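Local atomic coordinates of MGS-MChE2 (PDB entry 5JD6), a protein that probably hydrolyses ester bonds, as an alpha/beta hydrolase-fold esterase recovered from the metagenome of lagoon sediments. Residues Arg71-Lys74 / Glu75-Phe79; Asn90-Gly93 / Gly94-Leu98. All blocks are in the same frame, centred on the assembly; numbering follows the deposited sequence.

Contact 1. Residues Arg71-Lys74 / Glu75-Phe79; sequences RYLK and EFVDF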
ATOM      1  N   ARG A  71       2.305   4.486  11.963  1.00 26.30           N
ATOM      2  CA  ARG A  71       1.844   4.231  13.325  1.00 31.27           C
ATOM      3  C   ARG A  71       0.320   4.152  13.386  1.00 28.89           C
ATOM      4  O   ARG A  71      -0.239   3.446  14.224  1.00 30.28           O
ATOM      5  CB  ARG A  71       2.362   5.309  14.281  1.00 33.98           C
ATOM      6  CG  ARG A  71       3.832   5.152  14.646  1.00 38.22           C
ATOM      7  CD  ARG A  71       4.258   6.151  15.711  1.00 44.99           C
ATOM      8  NE  ARG A  71       4.364   7.507  15.181  1.00 53.24           N
ATOM      9  CZ  ARG A  71       5.468   8.011  14.640  1.00 53.16           C
ATOM     10  NH1 ARG A  71       6.566   7.270  14.557  1.00 54.31           N
ATOM     11  NH2 ARG A  71       5.476   9.254  14.181  1.00 52.10           N
ATOM     12  N   TYR A  72      -0.347   4.879  12.495  1.00 25.51           N
ATOM     13  CA  TYR A  72      -1.798   4.810  12.393  1.00 22.54           C
ATOM     14  C   TYR A  72      -2.215   3.425  11.917  1.00 25.73           C
ATOM     15  O   TYR A  72      -3.191   2.857  12.407  1.00 31.00           O
ATOM     16  CB  TYR A  72      -2.329   5.884  11.441  1.00 19.22           C
ATOM     17  CG  TYR A  72      -3.840   5.959  11.368  1.00 24.97           C
ATOM     18  CD1 TYR A  72      -4.550   6.832  12.183  1.00 26.20           C
ATOM     19  CD2 TYR A  72      -4.554   5.163  10.480  1.00 17.05           C
ATOM     20  CE1 TYR A  72      -5.929   6.909  12.118  1.00 27.70           C
ATOM     21  CE2 TYR A  72      -5.935   5.233  10.410  1.00 26.80           C
ATOM     22  CZ  TYR A  72      -6.617   6.107  11.230  1.00 28.49           C
ATOM     23  OH  TYR A  72      -7.989   6.180  11.163  1.00 32.11           O
ATOM     24  N   LEU A  73      -1.469   2.892  10.954  1.00 19.31           N
ATOM     25  CA  LEU A  73      -1.710   1.547  10.449  1.00 21.52           C
ATOM     26  C   LEU A  73      -1.531   0.522  11.560  1.00 26.25           C
ATOM     27  O   LEU A  73      -2.340  -0.394  11.712  1.00 23.76           O
ATOM     28  CB  LEU A  73      -0.771   1.231   9.282  1.00 18.02           C
ATOM     29  CG  LEU A  73      -0.723  -0.242   8.868  1.00 24.56           C
ATOM     30  CD1 LEU A  73      -2.070  -0.695   8.326  1.00 21.19           C
ATOM     31  CD2 LEU A  73       0.382  -0.490   7.855  1.00 28.49           C
ATOM     32  N   LYS A  74      -0.462   0.689  12.334  1.00 26.37           N
ATOM     33  CA  LYS A  74      -0.189  -0.171  13.478  1.00 29.27           C
ATOM     34  C   LYS A  74      -1.339  -0.118  14.479  1.00 29.27           C
ATOM     35  O   LYS A  74      -1.768  -1.147  15.002  1.00 27.56           O
ATOM     36  CB  LYS A  74       1.120   0.240  14.153  1.00 36.84           C
ATOM     37  CG  LYS A  74       1.512  -0.617  15.344  1.00 41.15           C
ATOM     38  CD  LYS A  74       1.687  -2.072  14.946  1.00 49.34           C
ATOM     39  CE  LYS A  74       2.427  -2.849  16.024  1.00 60.54           C
ATOM     40  NZ  LYS A  74       1.775  -2.719  17.357  1.00 62.47           N
ATOM     41  N   GLU A  75      -1.839   1.087  14.733  1.00 20.26           N
ATOM     42  CA  GLU A  75      -2.960   1.269  15.646  1.00 33.76           C
ATOM     43  C   GLU A  75      -4.210   0.568  15.121  1.00 36.95           C
ATOM     44  O   GLU A  75      -5.019   0.061  15.898  1.00 38.95           O
ATOM     45  CB  GLU A  75      -3.239   2.757  15.865  1.00 32.22           C
ATOM     46  CG  GLU A  75      -4.289   3.038  16.928  1.00 47.09           C
ATOM     47  CD  GLU A  75      -4.562   4.519  17.105  1.00 57.07           C
ATOM     48  OE1 GLU A  75      -4.004   5.325  16.330  1.00 60.00           O
ATOM     49  OE2 GLU A  75      -5.337   4.876  18.019  1.00 51.84           O
ATOM     50  N   PHE A  76      -4.358   0.535  13.799  1.00 32.03           N
ATOM     51  CA  PHE A  76      -5.507  -0.113  13.172  1.00 25.20           C
ATOM     52  C   PHE A  76      -5.446  -1.629  13.322  1.00 16.97           C
ATOM     53  O   PHE A  76      -6.441  -2.264  13.670  1.00 17.87           O
ATOM     54  CB  PHE A  76      -5.597   0.260  11.690  1.00 22.60           C
ATOM     55  CG  PHE A  76      -6.694  -0.456  10.950  1.00 21.40           C
ATOM     56  CD1 PHE A  76      -8.025  -0.163  11.203  1.00 23.59           C
ATOM     57  CD2 PHE A  76      -6.394  -1.422  10.002  1.00 16.63           C
ATOM     58  CE1 PHE A  76      -9.038  -0.820  10.525  1.00 24.59           C
ATOM     59  CE2 PHE A  76      -7.400  -2.084   9.321  1.00 17.13           C
ATOM     60  CZ  PHE A  76      -8.724  -1.781   9.582  1.00 19.76           C
ATOM     61  N   VAL A  77      -4.278  -2.204  13.058  1.00 17.45           N
ATOM     62  CA  VAL A  77      -4.093  -3.647  13.176  1.00 21.31           C
ATOM     63  C   VAL A  77      -4.243  -4.094  14.628  1.00 26.40           C
ATOM     64  O   VAL A  77      -4.881  -5.110  14.911  1.00 21.54           O
ATOM     65  CB  VAL A  77      -2.715  -4.087  12.640  1.00 19.85           C
ATOM     66  CG1 VAL A  77      -2.533  -5.587  12.810  1.00 23.35           C
ATOM     67  CG2 VAL A  77      -2.568  -3.694  11.178  1.00 16.64           C
ATOM     68  N   ASP A  78      -3.658  -3.324  15.543  1.00 29.33           N
ATOM     69  CA  ASP A  78      -3.782  -3.601  16.971  1.00 33.14           C
ATOM     70  C   ASP A  78      -5.240  -3.537  17.411  1.00 33.35           C
ATOM     71  O   ASP A  78      -5.707  -4.392  18.161  1.00 42.87           O
ATOM     72  CB  ASP A  78      -2.943  -2.620  17.794  1.00 37.45           C
ATOM     73  CG  ASP A  78      -1.452  -2.800  17.578  1.00 54.53           C
ATOM     74  OD1 ASP A  78      -1.040  -3.900  17.152  1.00 61.23           O
ATOM     75  OD2 ASP A  78      -0.693  -1.843  17.839  1.00 54.49           O
ATOM     76  N   PHE A  79      -5.949  -2.517  16.937  1.00 35.50           N
ATOM     77  CA  PHE A  79      -7.375  -2.379  17.208  1.00 32.85           C
ATOM     78  C   PHE A  79      -8.145  -3.609  16.740  1.00 38.12           C
ATOM     79  O   PHE A  79      -9.047  -4.090  17.426  1.00 36.94           O
ATOM     80  CB  PHE A  79      -7.936  -1.126  16.529  1.00 26.58           C
ATOM     81  CG  PHE A  79      -9.399  -1.220  16.213  1.00 21.58           C
ATOM     82  CD1 PHE A  79     -10.337  -1.234  17.227  1.00 23.70           C
ATOM     83  CD2 PHE A  79      -9.837  -1.286  14.899  1.00 29.20           C
ATOM     84  CE1 PHE A  79     -11.679  -1.335  16.945  1.00 28.76           C
ATOM     85  CE2 PHE A  79     -11.188  -1.375  14.610  1.00 24.48           C
ATOM     86  CZ  PHE A  79     -12.110  -1.395  15.636  1.00 23.69           C
TER

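Contact 2. Residues Asn90-Gly93 / Gly94-Leu98; sequences NSLG and GHIAL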
ATOM      1  N   ASN A  90       0.239   0.549  -2.549  1.00 38.68           N
ATOM      2  CA  ASN A  90       0.450   1.186  -3.845  1.00 37.79           C
ATOM      3  C   ASN A  90       0.791   2.662  -3.680  1.00 36.42           C
ATOM      4  O   ASN A  90       0.253   3.328  -2.794  1.00 41.53           O
ATOM      5  CB  ASN A  90      -0.792   1.027  -4.721  1.00 39.15           C
ATOM      6  CG  ASN A  90      -0.783   1.953  -5.922  1.00 51.57           C
ATOM      7  OD1 ASN A  90      -1.517   2.940  -5.962  1.00 62.93           O
ATOM      8  ND2 ASN A  90       0.052   1.640  -6.906  1.00 55.45           N
ATOM      9  N   SER A  91       1.682   3.162  -4.533  1.00 33.79           N
ATOM     10  CA  SER A  91       2.117   4.557  -4.490  1.00 36.19           C
ATOM     11  C   SER A  91       2.639   4.927  -3.107  1.00 31.45           C
ATOM     12  O   SER A  91       3.561   4.294  -2.592  1.00 34.75           O
ATOM     13  CB  SER A  91       0.974   5.492  -4.895  1.00 44.56           C
ATOM     14  OG  SER A  91       0.527   5.213  -6.211  1.00 50.49           O
ATOM     15  N   LEU A  92       2.043   5.952  -2.505  1.00 30.32           N
ATOM     16  CA  LEU A  92       2.410   6.353  -1.153  1.00 34.89           C
ATOM     17  C   LEU A  92       2.066   5.250  -0.157  1.00 31.96           C
ATOM     18  O   LEU A  92       2.768   5.059   0.835  1.00 24.49           O
ATOM     19  CB  LEU A  92       1.708   7.657  -0.764  1.00 37.01           C
ATOM     20  CG  LEU A  92       1.935   8.126   0.676  1.00 43.29           C
ATOM     21  CD1 LEU A  92       3.411   8.405   0.924  1.00 45.47           C
ATOM     22  CD2 LEU A  92       1.088   9.347   0.996  1.00 44.45           C
ATOM     23  N   GLY A  93       0.985   4.523  -0.434  1.00 31.86           N
ATOM     24  CA  GLY A  93       0.549   3.435   0.423  1.00 23.09           C
ATOM     25  C   GLY A  93       1.611   2.366   0.592  1.00 24.77           C
ATOM     26  O   GLY A  93       1.794   1.825   1.682  1.00 17.91           O
ATOM     27  N   GLY A  94       2.316   2.066  -0.494  1.00 25.95           N
ATOM     28  CA  GLY A  94       3.409   1.110  -0.450  1.00 27.05           C
ATOM     29  C   GLY A  94       4.526   1.592   0.454  1.00 29.63           C
ATOM     30  O   GLY A  94       5.151   0.802   1.162  1.00 33.09           O
ATOM     31  N   HIS A  95       4.771   2.898   0.431  1.00 29.92           N
ATOM     32  CA  HIS A  95       5.792   3.504   1.277  1.00 28.15           C
ATOM     33  C   HIS A  95       5.392   3.400   2.747  1.00 29.54           C
ATOM     34  O   HIS A  95       6.224   3.096   3.604  1.00 22.64           O
ATOM     35  CB  HIS A  95       6.017   4.965   0.881  1.00 26.37           C
ATOM     36  CG  HIS A  95       7.268   5.560   1.446  1.00 33.84           C
ATOM     37  ND1 HIS A  95       7.671   6.848   1.162  1.00 41.17           N
ATOM     38  CD2 HIS A  95       8.209   5.046   2.272  1.00 36.77           C
ATOM     39  CE1 HIS A  95       8.806   7.100   1.792  1.00 44.27           C
ATOM     40  NE2 HIS A  95       9.152   6.025   2.472  1.00 45.51           N
ATOM     41  N   ILE A  96       4.115   3.650   3.031  1.00 27.66           N
ATOM     42  CA  ILE A  96       3.585   3.499   4.382  1.00 27.79           C
ATOM     43  C   ILE A  96       3.738   2.058   4.849  1.00 25.85           C
ATOM     44  O   ILE A  96       4.140   1.799   5.984  1.00 26.52           O
ATOM     45  CB  ILE A  96       2.096   3.892   4.472  1.00 23.89           C
ATOM     46  CG1 ILE A  96       1.850   5.257   3.830  1.00 23.97           C
ATOM     47  CG2 ILE A  96       1.630   3.879   5.920  1.00 22.56           C
ATOM     48  CD1 ILE A  96       2.609   6.382   4.476  1.00 39.47           C
ATOM     49  N   ALA A  97       3.407   1.126   3.959  1.00 21.78           N
ATOM     50  CA  ALA A  97       3.503  -0.298   4.253  1.00 28.21           C
ATOM     51  C   ALA A  97       4.947  -0.704   4.533  1.00 31.64           C
ATOM     52  O   ALA A  97       5.219  -1.435   5.485  1.00 26.86           O
ATOM     53  CB  ALA A  97       2.936  -1.114   3.102  1.00 26.71           C
ATOM     54  N   LEU A  98       5.863  -0.222   3.697  1.00 23.79           N
ATOM     55  CA  LEU A  98       7.288  -0.485   3.874  1.00 29.24           C
ATOM     56  C   LEU A  98       7.785  -0.008   5.233  1.00 30.03           C
ATOM     57  O   LEU A  98       8.436  -0.755   5.961  1.00 32.27           O
ATOM     58  CB  LEU A  98       8.097   0.187   2.762  1.00 33.42           C
ATOM     59  CG  LEU A  98       8.269  -0.607   1.469  1.00 35.42           C
ATOM     60  CD1 LEU A  98       8.447   0.330   0.288  1.00 37.14           C
ATOM     61  CD2 LEU A  98       9.452  -1.558   1.581  1.00 28.73           C
TER

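Contact 1. Residues Arg71-Lys74 / Glu75-Phe79
Lys74 reaches one helical turn along the chain and overlaps the carboxylate of Asp78, its NZ lying 2.7 Å from Asp78 OD2 in a salt bridge. The ammonium group comes in on the syn lone pair of OD2, the side of the other oxygen, and a weak second bond of 3.1 Å joins Lys74 NZ to Asp78 OD1. The lysine starts with CG anti to its backbone N (chi1 -179°), then bends at chi2 and again at chi4, which brings NZ back to the two carboxylate oxygens of Asp78; Lys74 CG passes 3.5 Å from Asp78 OD2 on the way. Asp78 OD2 also sits 3.1 Å from Lys74 O, a meeting of two acceptors whose mutual repulsion the lysine charge probably offsets. The pair is an i to i+4 salt bridge on helix 66-80, one of the helices flanking the central sheet of the alpha/beta hydrolase fold, and Lys74 also makes a cation-pi contact with Phe104. Were this lysine an alanine, the Asp78 carboxylate would probably lose its mate and Phe104 its cation. Elsewhere round the helix, Leu73 and Val77 lie side by side and point the same way, CD1 of the leucine 4.2 Å from CG2 of the valine; Leu73 also touches Val23 and Leu87 of the sheet, and Val77 touches Val85. Backbone bonds tie the turns together, Val77 N to Leu73 O at 3.0 Å and Asp78 N to Lys74 O at 2.9 Å.

Contact 2. Residues Asn90-Gly93 / Gly94-Leu98
The chain leaves strand 85-91 at Ser91 with a positive phi (55°) and enters helix 92-103 at once, a tight strand-to-helix turn consistent with the nucleophile elbow of alpha/beta hydrolases. Gly94 N makes two weak bonds across this turn, each 3.3 Å long, to Asn90 O and to Ser91 O. Regular helical bonding follows, with Ile96 N 2.9 Å from Leu92 O in the carbonyl plane and Ala97 N bonded to Gly93 O. A side chain at Gly93 would bring its CB against Asn90 O. Leu92 and Ile96 approach at a slant, their CD1 atoms 4.2 Å apart. With CG1 of Ile96 beside its own backbone N (chi1 -50°), that atom lies 3.1 Å from Leu92 O. His95 CB lies 3.3 Å from the same Leu92 O, while its NE2 bonds to His182 O. At the turn itself, Ser91 OG donates to Asn90 OD1 over 3.1 Å from above the carbonyl plane, and Asn90 ND2 bonds to Thr114 O. Ser91 touches His231, and with Asp203 the arrangement is consistent with a Ser-His-Asp triad, in which the sharp turn would present Ser91 OG as the probable nucleophile.

Contact 1 closes before contact 2 opens, and the two follow in series: helix 66-80 carries residues 71-79, then strand 85-91 leads into the turn and helix 92-103 of residues 90-98. Their centres are 15 Å apart and their nearest atoms about 5 Å, without touching. Side chains bridge the two helices nonetheless, Leu73 meeting Ala100 and Ile96 meeting Phe69. The centre of contact 2 lies about 4 Å from the centre of the folded chain, in a beta-alpha-beta unit whose strands 85-91 and 108-113 are neighbours in the sheet, whereas that of contact 1 is about 14 Å from it. The probable catalytic turn is thus central, with the salt-bridged helix among the elements packed around it.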